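Local coordinates for protein triacylglycerol lipase (Yarrowia lipolytica, PDB 3O0D) that probably hydrolyses triacylglycerols as a secreted, glycosylated lipase of the alpha/beta-hydrolase fold, at residues Leu169-Val177 against Phe197-Phe205; Lys20-Val31 against Ser78-Arg86. All blocks are in the same frame, centred on the assembly; numbering follows the deposited sequence.

Overall arrangement
Contact 2 comes first along the chain, closing before contact 1 opens, and the two centres lie about 20 Å apart across the central mixed sheet. In contact 2 the N-terminal helix 12-27 lies over strand 80-87. In contact 1 the helices 163-177 and 195-206, which flank strand 183-187 in the chain, pack together on the other face. Strand 155-161 shows the division, since Ala-157 and Thr-159 meet helix 12-27 whereas Ile-156 and Val-158 meet Leu-175. The two contacts meet where Phe-171 CE2 of helix 163-177 packs 3.7 Å from Leu-83 CD2 on the strand of contact 2. Helices on both faces of the sheet are in keeping with the three-layer alpha/beta/alpha sandwich of an alpha/beta-hydrolase.

Contact 1. Residues Leu169-Val177 against Phe197-Phe205; sequences LLFGINLKV and FANWVDKLF. With NAG (2-acetamido-2-deoxy-beta-D-glucopyranose), chain H.
Ile-173 enters helix 197-205 as a knob into a hole, among Phe-197, Val-201, Leu-204 and Phe-205. The axes of the two segments cross at 52° and come no nearer than 11.5 Å, a wide spacing that large side chains fill. A beta-branched residue suits the place because its two arms part: CG2, set anti to the backbone N, reaches Trp-200 CH2 at 3.4 Å, while CD1 lies 3.5 Å from Val-201 CG2 and 3.6 Å from Phe-197 CZ. CG1 comes in the plane of the Phe-205 ring, 3.9 Å from CE2 at its edge. Cut back to an alanine, this position would probably leave a gap between Trp-200 and Phe-197 and free the Phe-205 edge to shift.

One face of the Phe-205 ring takes Lys-176. With CG anti to the backbone N (chi1 167°) and the chain bent further out, its CE lies 4.0 Å from the Phe-205 ring centroid in a CH-pi contact, and its CG rests 3.7 Å from Leu-204 CG. A lysine fits this partly exposed margin: its methylenes bury against apolar groups and carry the amine past them. Leu-222 of strand 222-227 touches Val-201 and Phe-205, and a glycan sugar lies beside Leu-175. No hydrogen bond joins the two helices, and shape and buried apolar surface do the holding.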
loop_
_atom_site.group_PDB
_atom_site.type_symbol
_atom_site.label_atom_id
_atom_site.label_comp_id
_atom_site.label_asym_id
_atom_site.label_seq_id
_atom_site.Cartn_x
_atom_site.Cartn_y
_atom_site.Cartn_z
ATOM N N LEU A 169 3.110 -2.614 2.401
ATOM C CA LEU A 169 2.738 -3.067 3.746
ATOM C C LEU A 169 3.866 -3.945 4.353
ATOM O O LEU A 169 4.388 -3.650 5.460
ATOM C CB LEU A 169 1.389 -3.737 3.782
ATOM C CG LEU A 169 1.061 -4.345 5.121
ATOM C CD1 LEU A 169 1.049 -3.186 6.189
ATOM C CD2 LEU A 169 -0.245 -5.177 5.246
ATOM N N LEU A 170 4.276 -4.954 3.573
ATOM C CA LEU A 170 5.354 -5.822 4.042
ATOM C C LEU A 170 6.677 -5.087 4.147
ATOM O O LEU A 170 7.404 -5.334 5.139
ATOM C CB LEU A 170 5.520 -7.022 3.046
ATOM C CG LEU A 170 4.300 -7.886 3.127
ATOM C CD1 LEU A 170 4.464 -9.085 2.052
ATOM C CD2 LEU A 170 4.085 -8.431 4.464
ATOM N N PHE A 171 6.980 -4.173 3.208
ATOM C CA PHE A 171 8.249 -3.473 3.256
ATOM C C PHE A 171 8.191 -2.524 4.481
ATOM O O PHE A 171 9.241 -2.335 5.193
ATOM C CB PHE A 171 8.522 -2.682 1.964
ATOM C CG PHE A 171 9.935 -2.398 1.763
ATOM C CD1 PHE A 171 10.678 -3.134 0.832
ATOM C CD2 PHE A 171 10.601 -1.448 2.582
ATOM C CE1 PHE A 171 12.054 -2.915 0.638
ATOM C CE2 PHE A 171 11.943 -1.245 2.437
ATOM C CZ PHE A 171 12.718 -1.989 1.445
ATOM N N GLY A 172 7.025 -1.911 4.749
ATOM C CA GLY A 172 6.924 -1.086 5.974
ATOM C C GLY A 172 7.114 -1.864 7.277
ATOM O O GLY A 172 7.780 -1.427 8.251
ATOM N N ILE A 173 6.630 -3.089 7.276
ATOM C CA ILE A 173 6.788 -3.978 8.419
ATOM C C ILE A 173 8.277 -4.305 8.563
ATOM O O ILE A 173 8.790 -4.234 9.721
ATOM C CB ILE A 173 5.933 -5.230 8.316
ATOM C CG1 ILE A 173 4.442 -4.856 8.511
ATOM C CG2 ILE A 173 6.279 -6.227 9.503
ATOM C CD1 ILE A 173 3.542 -5.946 7.962
ATOM N N ASN A 174 8.960 -4.612 7.466
ATOM C CA ASN A 174 10.456 -4.843 7.431
ATOM C C ASN A 174 11.167 -3.633 8.109
ATOM O O ASN A 174 11.896 -3.793 9.069
ATOM C CB ASN A 174 10.949 -5.029 5.992
ATOM C CG ASN A 174 12.301 -4.537 5.776
ATOM O OD1 ASN A 174 12.619 -3.591 4.947
ATOM N ND2 ASN A 174 13.214 -5.151 6.540
ATOM N N LEU A 175 10.869 -2.420 7.633
ATOM C CA LEU A 175 11.564 -1.212 8.137
ATOM C C LEU A 175 11.255 -1.012 9.638
ATOM O O LEU A 175 12.149 -0.633 10.415
ATOM C CB LEU A 175 11.085 0.013 7.347
ATOM C CG LEU A 175 11.700 0.074 5.965
ATOM C CD1 LEU A 175 10.997 1.253 5.110
ATOM C CD2 LEU A 175 13.229 0.283 5.925
ATOM N N LYS A 176 10.015 -1.231 10.037
ATOM C CA LYS A 176 9.558 -1.022 11.380
ATOM C C LYS A 176 10.169 -2.043 12.391
ATOM O O LYS A 176 10.717 -1.658 13.406
ATOM C CB LYS A 176 8.042 -1.096 11.385
ATOM C CG LYS A 176 7.415 -1.210 12.740
ATOM C CD LYS A 176 7.291 0.097 13.404
ATOM C CE LYS A 176 5.817 0.457 13.546
ATOM N NZ LYS A 176 5.692 1.705 14.333
ATOM N N VAL A 177 10.169 -3.315 12.073
ATOM C CA VAL A 177 10.869 -4.237 12.948
ATOM C C VAL A 177 12.399 -4.061 12.917
ATOM O O VAL A 177 13.061 -4.496 13.818
ATOM C CB VAL A 177 10.511 -5.754 12.722
ATOM C CG1 VAL A 177 9.093 -6.016 12.878
ATOM C CG2 VAL A 177 11.034 -6.231 11.512
ATOM N N PHE A 197 -0.975 -12.830 11.609
ATOM C CA PHE A 197 -0.270 -11.732 10.980
ATOM C C PHE A 197 -1.073 -10.419 11.195
ATOM O O PHE A 197 -0.520 -9.411 11.643
ATOM C CB PHE A 197 -0.115 -12.027 9.498
ATOM C CG PHE A 197 0.435 -10.877 8.688
ATOM C CD1 PHE A 197 1.767 -10.558 8.689
ATOM C CD2 PHE A 197 -0.462 -10.071 7.964
ATOM C CE1 PHE A 197 2.245 -9.502 7.924
ATOM C CE2 PHE A 197 -0.004 -8.952 7.161
ATOM C CZ PHE A 197 1.306 -8.680 7.136
ATOM N N ALA A 198 -2.369 -10.469 10.935
ATOM C CA ALA A 198 -3.173 -9.205 10.976
ATOM C C ALA A 198 -3.117 -8.616 12.400
ATOM O O ALA A 198 -2.964 -7.417 12.570
ATOM C CB ALA A 198 -4.602 -9.536 10.583
ATOM N N ASN A 199 -3.294 -9.447 13.429
ATOM C CA ASN A 199 -3.324 -8.943 14.785
ATOM C C ASN A 199 -1.959 -8.485 15.257
ATOM O O ASN A 199 -1.868 -7.485 16.023
ATOM C CB ASN A 199 -3.939 -9.981 15.719
ATOM C CG ASN A 199 -5.423 -10.205 15.445
ATOM O OD1 ASN A 199 -5.893 -11.355 15.392
ATOM N ND2 ASN A 199 -6.191 -9.106 15.284
ATOM N N TRP A 200 -0.908 -9.122 14.742
ATOM C CA TRP A 200 0.421 -8.772 15.087
ATOM C C TRP A 200 0.771 -7.406 14.469
ATOM O O TRP A 200 1.319 -6.517 15.160
ATOM C CB TRP A 200 1.366 -9.881 14.664
ATOM C CG TRP A 200 2.854 -9.481 14.764
ATOM C CD1 TRP A 200 3.606 -9.434 15.926
ATOM C CD2 TRP A 200 3.721 -9.131 13.724
ATOM N NE1 TRP A 200 4.871 -9.061 15.648
ATOM C CE2 TRP A 200 4.982 -8.852 14.307
ATOM C CE3 TRP A 200 3.583 -8.999 12.337
ATOM C CZ2 TRP A 200 6.097 -8.490 13.540
ATOM C CZ3 TRP A 200 4.681 -8.621 11.590
ATOM C CH2 TRP A 200 5.923 -8.355 12.192
ATOM N N VAL A 201 0.393 -7.223 13.180
ATOM C CA VAL A 201 0.539 -5.921 12.490
ATOM C C VAL A 201 -0.225 -4.842 13.292
ATOM O O VAL A 201 0.326 -3.734 13.471
ATOM C CB VAL A 201 0.034 -6.014 11.081
ATOM C CG1 VAL A 201 -0.073 -4.543 10.453
ATOM C CG2 VAL A 201 1.017 -6.874 10.261
ATOM N N ASP A 202 -1.413 -5.114 13.790
ATOM C CA ASP A 202 -2.182 -4.087 14.536
ATOM C C ASP A 202 -1.378 -3.752 15.837
ATOM O O ASP A 202 -1.252 -2.620 16.229
ATOM C CB ASP A 202 -3.560 -4.565 14.911
ATOM C CG ASP A 202 -4.591 -4.444 13.791
ATOM O OD1 ASP A 202 -4.198 -3.924 12.693
ATOM O OD2 ASP A 202 -5.756 -4.935 13.957
ATOM N N LYS A 203 -0.852 -4.784 16.521
ATOM C CA LYS A 203 -0.062 -4.467 17.714
ATOM C C LYS A 203 1.152 -3.639 17.372
ATOM O O LYS A 203 1.502 -2.724 18.115
ATOM C CB LYS A 203 0.368 -5.789 18.394
ATOM C CG LYS A 203 -0.771 -6.515 18.999
ATOM C CD LYS A 203 -0.293 -7.801 19.794
ATOM C CE LYS A 203 -1.296 -8.931 19.622
ATOM N NZ LYS A 203 -1.318 -10.069 20.667
ATOM N N LEU A 204 1.819 -3.957 16.251
ATOM C CA LEU A 204 3.049 -3.365 15.847
ATOM C C LEU A 204 2.769 -1.894 15.546
ATOM O O LEU A 204 3.495 -0.993 15.979
ATOM C CB LEU A 204 3.678 -4.093 14.655
ATOM C CG LEU A 204 4.991 -3.681 14.037
ATOM C CD1 LEU A 204 6.225 -3.968 14.979
ATOM C CD2 LEU A 204 5.234 -4.401 12.749
ATOM N N PHE A 205 1.693 -1.633 14.798
ATOM C CA PHE A 205 1.493 -0.236 14.365
ATOM C C PHE A 205 0.601 0.581 15.233
ATOM O O PHE A 205 0.745 1.818 15.216
ATOM C CB PHE A 205 0.919 -0.173 12.899
ATOM C CG PHE A 205 1.971 -0.312 11.861
ATOM C CD1 PHE A 205 2.656 0.809 11.369
ATOM C CD2 PHE A 205 2.332 -1.554 11.360
ATOM C CE1 PHE A 205 3.659 0.691 10.419
ATOM C CE2 PHE A 205 3.282 -1.672 10.411
ATOM C CZ PHE A 205 3.968 -0.559 9.902
HETATM C C1 NAG H . 17.691 -4.413 7.150
HETATM C C2 NAG H . 17.338 -2.929 6.904
HETATM C C3 NAG H . 18.383 -2.070 7.606
HETATM C C4 NAG H . 18.489 -2.439 9.089
HETATM C C5 NAG H . 18.861 -3.902 9.136
HETATM C C6 NAG H . 19.213 -4.488 10.516
HETATM C C7 NAG H . 16.226 -2.420 4.770
HETATM C C8 NAG H . 16.376 -1.999 3.337
HETATM N N2 NAG H . 17.348 -2.558 5.486
HETATM O O3 NAG H . 18.009 -0.689 7.436
HETATM O O4 NAG H . 19.575 -1.711 9.670
HETATM O O5 NAG H . 17.771 -4.629 8.530
HETATM O O6 NAG H . 18.255 -4.051 11.412
HETATM O O7 NAG H . 15.132 -2.657 5.250
#

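Contact 2. Residues Lys20-Val31 against Ser78-Arg86; sequences KYARLANIGYCV and SKQIYLVIR
In the alpha/beta-hydrolase fold of this lipase, the N-terminal helix covers one face of the central sheet, and here Leu-24, Lys-20 and Tyr-21 of helix 20-27 meet Tyr-82, Val-84 and Gln-80 of strand 80-86. The axes cross at 60° and approach to 7.6 Å. Such closeness suits small residues: Val-84 CG1 packs against the backbone of Leu-24, Ala-25 and Gly-28, and a side-chain carbon on Gly-28 would probably crowd that methyl.

Leu-24 sets CD1 over the centre of the Tyr-82 ring, 3.7 Å from the centroid and 10° off the normal, a CH-pi contact that makes the flat ring a floor for the branched leucine. The phenol hydroxyl of Tyr-82 is hydrogen-bonded to Asp-75.

At the strand's start, Gln-80 uses both ends of its amide. Its OE1 accepts Lys-20 NZ at 2.8 Å, in the carbonyl plane with a C=O...N angle of 146°, and a second bond from Ser-78 OG at 2.8 Å. Its NE2 gives a hydrogen to Tyr-21 OH at 3.0 Å, the amide standing almost perpendicular to that ring, and another to Gln-155; these bonds fix the amide's rotation. Lys-20, with CG anti to the backbone N and the rest extended, is long enough to span the distance.

At the other end, Arg-86 lays a face of its guanidinium over Tyr-29 CD1, and NH1 makes a weak bond to Val-31 O; the side chain is modelled in two conformers, so both contacts hold with some doubt. Beneath the helix a water donates to Ala-25 O at 2.9 Å and to Ile-85 O at 2.8 Å, bridging helix and strand.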
loop_
_atom_site.group_PDB
_atom_site.type_symbol
_atom_site.label_atom_id
_atom_site.label_comp_id
_atom_site.label_asym_id
_atom_site.label_seq_id
_atom_site.Cartn_x
_atom_site.Cartn_y
_atom_site.Cartn_z
ATOM N N LYS A 20 -2.132 13.039 -1.737
ATOM C CA LYS A 20 -0.699 13.035 -1.992
ATOM C C LYS A 20 -0.091 11.638 -2.267
ATOM O O LYS A 20 0.638 11.494 -3.320
ATOM C CB LYS A 20 0.055 13.717 -0.816
ATOM C CG LYS A 20 1.567 13.512 -0.961
ATOM C CD LYS A 20 2.221 14.238 0.269
ATOM C CE LYS A 20 3.688 13.839 0.347
ATOM N NZ LYS A 20 4.371 14.548 1.496
ATOM N N TYR A 21 -0.451 10.694 -1.402
ATOM C CA TYR A 21 0.126 9.308 -1.525
ATOM C C TYR A 21 -0.559 8.661 -2.755
ATOM O O TYR A 21 0.103 7.912 -3.563
ATOM C CB TYR A 21 0.101 8.464 -0.219
ATOM C CG TYR A 21 1.093 9.121 0.707
ATOM C CD1 TYR A 21 2.473 8.894 0.545
ATOM C CD2 TYR A 21 0.662 10.054 1.628
ATOM C CE1 TYR A 21 3.383 9.550 1.274
ATOM C CE2 TYR A 21 1.626 10.739 2.387
ATOM C CZ TYR A 21 2.958 10.476 2.177
ATOM O OH TYR A 21 3.899 11.145 2.913
ATOM N N ALA A 22 -1.806 8.990 -3.018
ATOM C CA ALA A 22 -2.338 8.439 -4.245
ATOM C C ALA A 22 -1.572 8.887 -5.472
ATOM O O ALA A 22 -1.393 8.133 -6.429
ATOM C CB ALA A 22 -3.890 8.815 -4.410
ATOM N N ARG A 23 -1.173 10.148 -5.502
ATOM C CA ARG A 23 -0.403 10.623 -6.603
ATOM C C ARG A 23 0.986 9.952 -6.692
ATOM O O ARG A 23 1.393 9.613 -7.721
ATOM C CB ARG A 23 -0.175 12.131 -6.579
ATOM C CG ARG A 23 -1.399 13.014 -6.590
ATOM C CD ARG A 23 -0.957 14.446 -6.840
ATOM N NE ARG A 23 -1.969 15.433 -6.583
ATOM C CZ ARG A 23 -2.939 15.749 -7.405
ATOM N NH1 ARG A 23 -3.061 15.184 -8.574
ATOM N NH2 ARG A 23 -3.777 16.672 -7.040
ATOM N N LEU A 24 1.674 9.818 -5.586
ATOM C CA LEU A 24 2.992 9.200 -5.601
ATOM C C LEU A 24 2.851 7.747 -6.122
ATOM O O LEU A 24 3.752 7.279 -6.875
ATOM C CB LEU A 24 3.631 9.170 -4.215
ATOM C CG LEU A 24 4.111 10.605 -3.904
ATOM C CD1 LEU A 24 4.393 10.646 -2.339
ATOM C CD2 LEU A 24 5.362 11.186 -4.702
ATOM N N ALA A 25 1.841 7.058 -5.622
ATOM C CA ALA A 25 1.596 5.647 -6.147
ATOM C C ALA A 25 1.358 5.635 -7.602
ATOM O O ALA A 25 1.858 4.706 -8.310
ATOM C CB ALA A 25 0.404 5.068 -5.444
ATOM N N ASN A 26 0.594 6.585 -8.130
ATOM C CA ASN A 26 0.328 6.697 -9.610
ATOM C C ASN A 26 1.565 6.850 -10.386
ATOM O O ASN A 26 1.742 6.188 -11.418
ATOM C CB ASN A 26 -0.727 7.837 -9.800
ATOM C CG ASN A 26 -0.758 8.417 -11.176
ATOM O OD1 ASN A 26 0.263 8.698 -11.784
ATOM N ND2 ASN A 26 -1.982 8.720 -11.640
ATOM N N ILE A 27 2.541 7.626 -9.843
ATOM C CA ILE A 27 3.804 7.827 -10.526
ATOM C C ILE A 27 4.610 6.477 -10.679
ATOM O O ILE A 27 5.483 6.371 -11.582
ATOM C CB ILE A 27 4.589 8.995 -9.803
ATOM C CG1 ILE A 27 3.776 10.264 -10.092
ATOM C CG2 ILE A 27 6.060 9.182 -10.415
ATOM C CD1 ILE A 27 4.198 11.391 -9.041
ATOM N N GLY A 28 4.288 5.506 -9.891
ATOM C CA GLY A 28 4.967 4.193 -9.943
ATOM C C GLY A 28 4.652 3.573 -11.297
ATOM O O GLY A 28 5.486 2.784 -11.795
ATOM N N TYR A 29 3.551 3.956 -11.935
ATOM C CA TYR A 29 3.226 3.433 -13.254
ATOM C C TYR A 29 3.977 4.137 -14.394
ATOM O O TYR A 29 3.872 3.751 -15.502
ATOM C CB TYR A 29 1.700 3.392 -13.470
ATOM C CG TYR A 29 1.000 2.450 -12.525
ATOM C CD1 TYR A 29 0.848 1.147 -12.853
ATOM C CD2 TYR A 29 0.486 2.852 -11.330
ATOM C CE1 TYR A 29 0.244 0.278 -12.042
ATOM C CE2 TYR A 29 -0.133 1.997 -10.516
ATOM C CZ TYR A 29 -0.247 0.651 -10.867
ATOM O OH TYR A 29 -0.865 -0.281 -10.082
ATOM N N CYS A 30 4.761 5.159 -14.060
ATOM C CA CYS A 30 5.691 5.806 -14.991
ATOM C C CYS A 30 7.058 5.058 -15.075
ATOM O O CYS A 30 7.950 5.586 -15.779
ATOM C CB CYS A 30 5.919 7.328 -14.684
ATOM S SG CYS A 30 4.307 8.226 -14.838
ATOM N N VAL A 31 7.227 3.977 -14.319
ATOM C CA VAL A 31 8.430 3.154 -14.334
ATOM C C VAL A 31 8.073 1.931 -15.141
ATOM O O VAL A 31 7.099 1.215 -14.879
ATOM C CB VAL A 31 8.802 2.698 -12.921
ATOM C CG1 VAL A 31 10.129 1.893 -12.940
ATOM C CG2 VAL A 31 9.053 3.951 -12.068
ATOM N N SER A 78 9.301 18.242 1.822
ATOM C CA SER A 78 8.604 17.625 2.947
ATOM C C SER A 78 9.572 16.898 3.899
ATOM O O SER A 78 9.100 16.457 4.987
ATOM C CB SER A 78 7.510 16.627 2.432
ATOM O OG SER A 78 8.210 15.543 1.813
ATOM N N LYS A 79 10.844 16.848 3.523
ATOM C CA LYS A 79 11.881 16.069 4.297
ATOM C C LYS A 79 11.507 14.614 4.485
ATOM O O LYS A 79 11.376 14.076 5.612
ATOM C CB LYS A 79 12.077 16.736 5.700
ATOM C CG LYS A 79 12.909 18.061 5.648
ATOM C CD LYS A 79 12.156 19.073 4.898
ATOM C CE LYS A 79 12.782 20.550 4.812
ATOM N NZ LYS A 79 11.714 21.521 4.352
ATOM N N GLN A 80 11.245 13.949 3.341
ATOM C CA GLN A 80 10.825 12.562 3.361
ATOM C C GLN A 80 11.629 11.837 2.258
ATOM O O GLN A 80 12.093 12.447 1.291
ATOM C CB GLN A 80 9.335 12.384 3.009
ATOM C CG GLN A 80 8.462 12.953 4.184
ATOM C CD GLN A 80 7.010 12.921 3.800
ATOM O OE1 GLN A 80 6.606 13.544 2.828
ATOM N NE2 GLN A 80 6.236 12.074 4.471
ATOM N N ILE A 81 11.718 10.535 2.491
ATOM C CA ILE A 81 12.263 9.592 1.462
ATOM C C ILE A 81 11.030 8.748 1.078
ATOM O O ILE A 81 10.344 8.183 1.938
ATOM C CB ILE A 81 13.306 8.666 2.133
ATOM C CG1 ILE A 81 14.519 9.525 2.535
ATOM C CG2 ILE A 81 13.735 7.561 1.056
ATOM C CD1 ILE A 81 15.520 8.786 3.587
ATOM N N TYR A 82 10.811 8.652 -0.232
ATOM C CA TYR A 82 9.639 7.865 -0.722
ATOM C C TYR A 82 10.103 6.554 -1.370
ATOM O O TYR A 82 10.992 6.634 -2.169
ATOM C CB TYR A 82 8.980 8.635 -1.830
ATOM C CG TYR A 82 8.382 9.960 -1.442
ATOM C CD1 TYR A 82 7.764 10.114 -0.222
ATOM C CD2 TYR A 82 8.390 10.974 -2.349
ATOM C CE1 TYR A 82 7.192 11.391 0.124
ATOM C CE2 TYR A 82 7.839 12.295 -2.007
ATOM C CZ TYR A 82 7.232 12.396 -0.778
ATOM O OH TYR A 82 6.686 13.601 -0.384
ATOM N N LEU A 83 9.527 5.440 -0.939
ATOM C CA LEU A 83 9.688 4.198 -1.696
ATOM C C LEU A 83 8.247 3.875 -2.246
ATOM O O LEU A 83 7.327 3.769 -1.487
ATOM C CB LEU A 83 10.105 3.093 -0.743
ATOM C CG LEU A 83 10.153 1.705 -1.469
ATOM C CD1 LEU A 83 11.072 1.736 -2.679
ATOM C CD2 LEU A 83 10.660 0.692 -0.422
ATOM N N VAL A 84 8.177 3.738 -3.588
ATOM C CA VAL A 84 6.858 3.563 -4.202
ATOM C C VAL A 84 6.983 2.287 -5.028
ATOM O O VAL A 84 7.971 2.105 -5.742
ATOM C CB VAL A 84 6.608 4.690 -5.148
ATOM C CG1 VAL A 84 5.306 4.436 -6.025
ATOM C CG2 VAL A 84 6.400 6.051 -4.326
ATOM N N ILE A 85 5.968 1.440 -4.842
ATOM C CA ILE A 85 6.058 0.088 -5.472
ATOM C C ILE A 85 4.746 -0.191 -6.222
ATOM O O ILE A 85 3.667 0.258 -5.840
ATOM C CB ILE A 85 6.174 -0.950 -4.437
ATOM C CG1 ILE A 85 7.259 -0.580 -3.332
ATOM C CG2 ILE A 85 6.701 -2.287 -5.143
ATOM C CD1 ILE A 85 7.112 -1.423 -2.016
ATOM N N ARG A 86 4.858 -0.982 -7.300
ATOM C CA ARG A 86 3.687 -1.404 -8.044
ATOM C C ARG A 86 4.000 -2.854 -8.447
ATOM O O ARG A 86 5.115 -3.293 -8.333
ATOM C CB ARG A 86 3.503 -0.521 -9.328
ATOM C CG ARG A 86 4.804 -0.300 -10.152
ATOM C CD ARG A 86 4.745 -0.113 -11.638
ATOM N NE ARG A 86 3.879 -0.980 -12.389
ATOM C CZ ARG A 86 3.831 -0.961 -13.717
ATOM N NH1 ARG A 86 4.617 -0.134 -14.408
ATOM N NH2 ARG A 86 2.999 -1.764 -14.348
HETATM O O HOH W 1 1.887 2.134 -6.964
#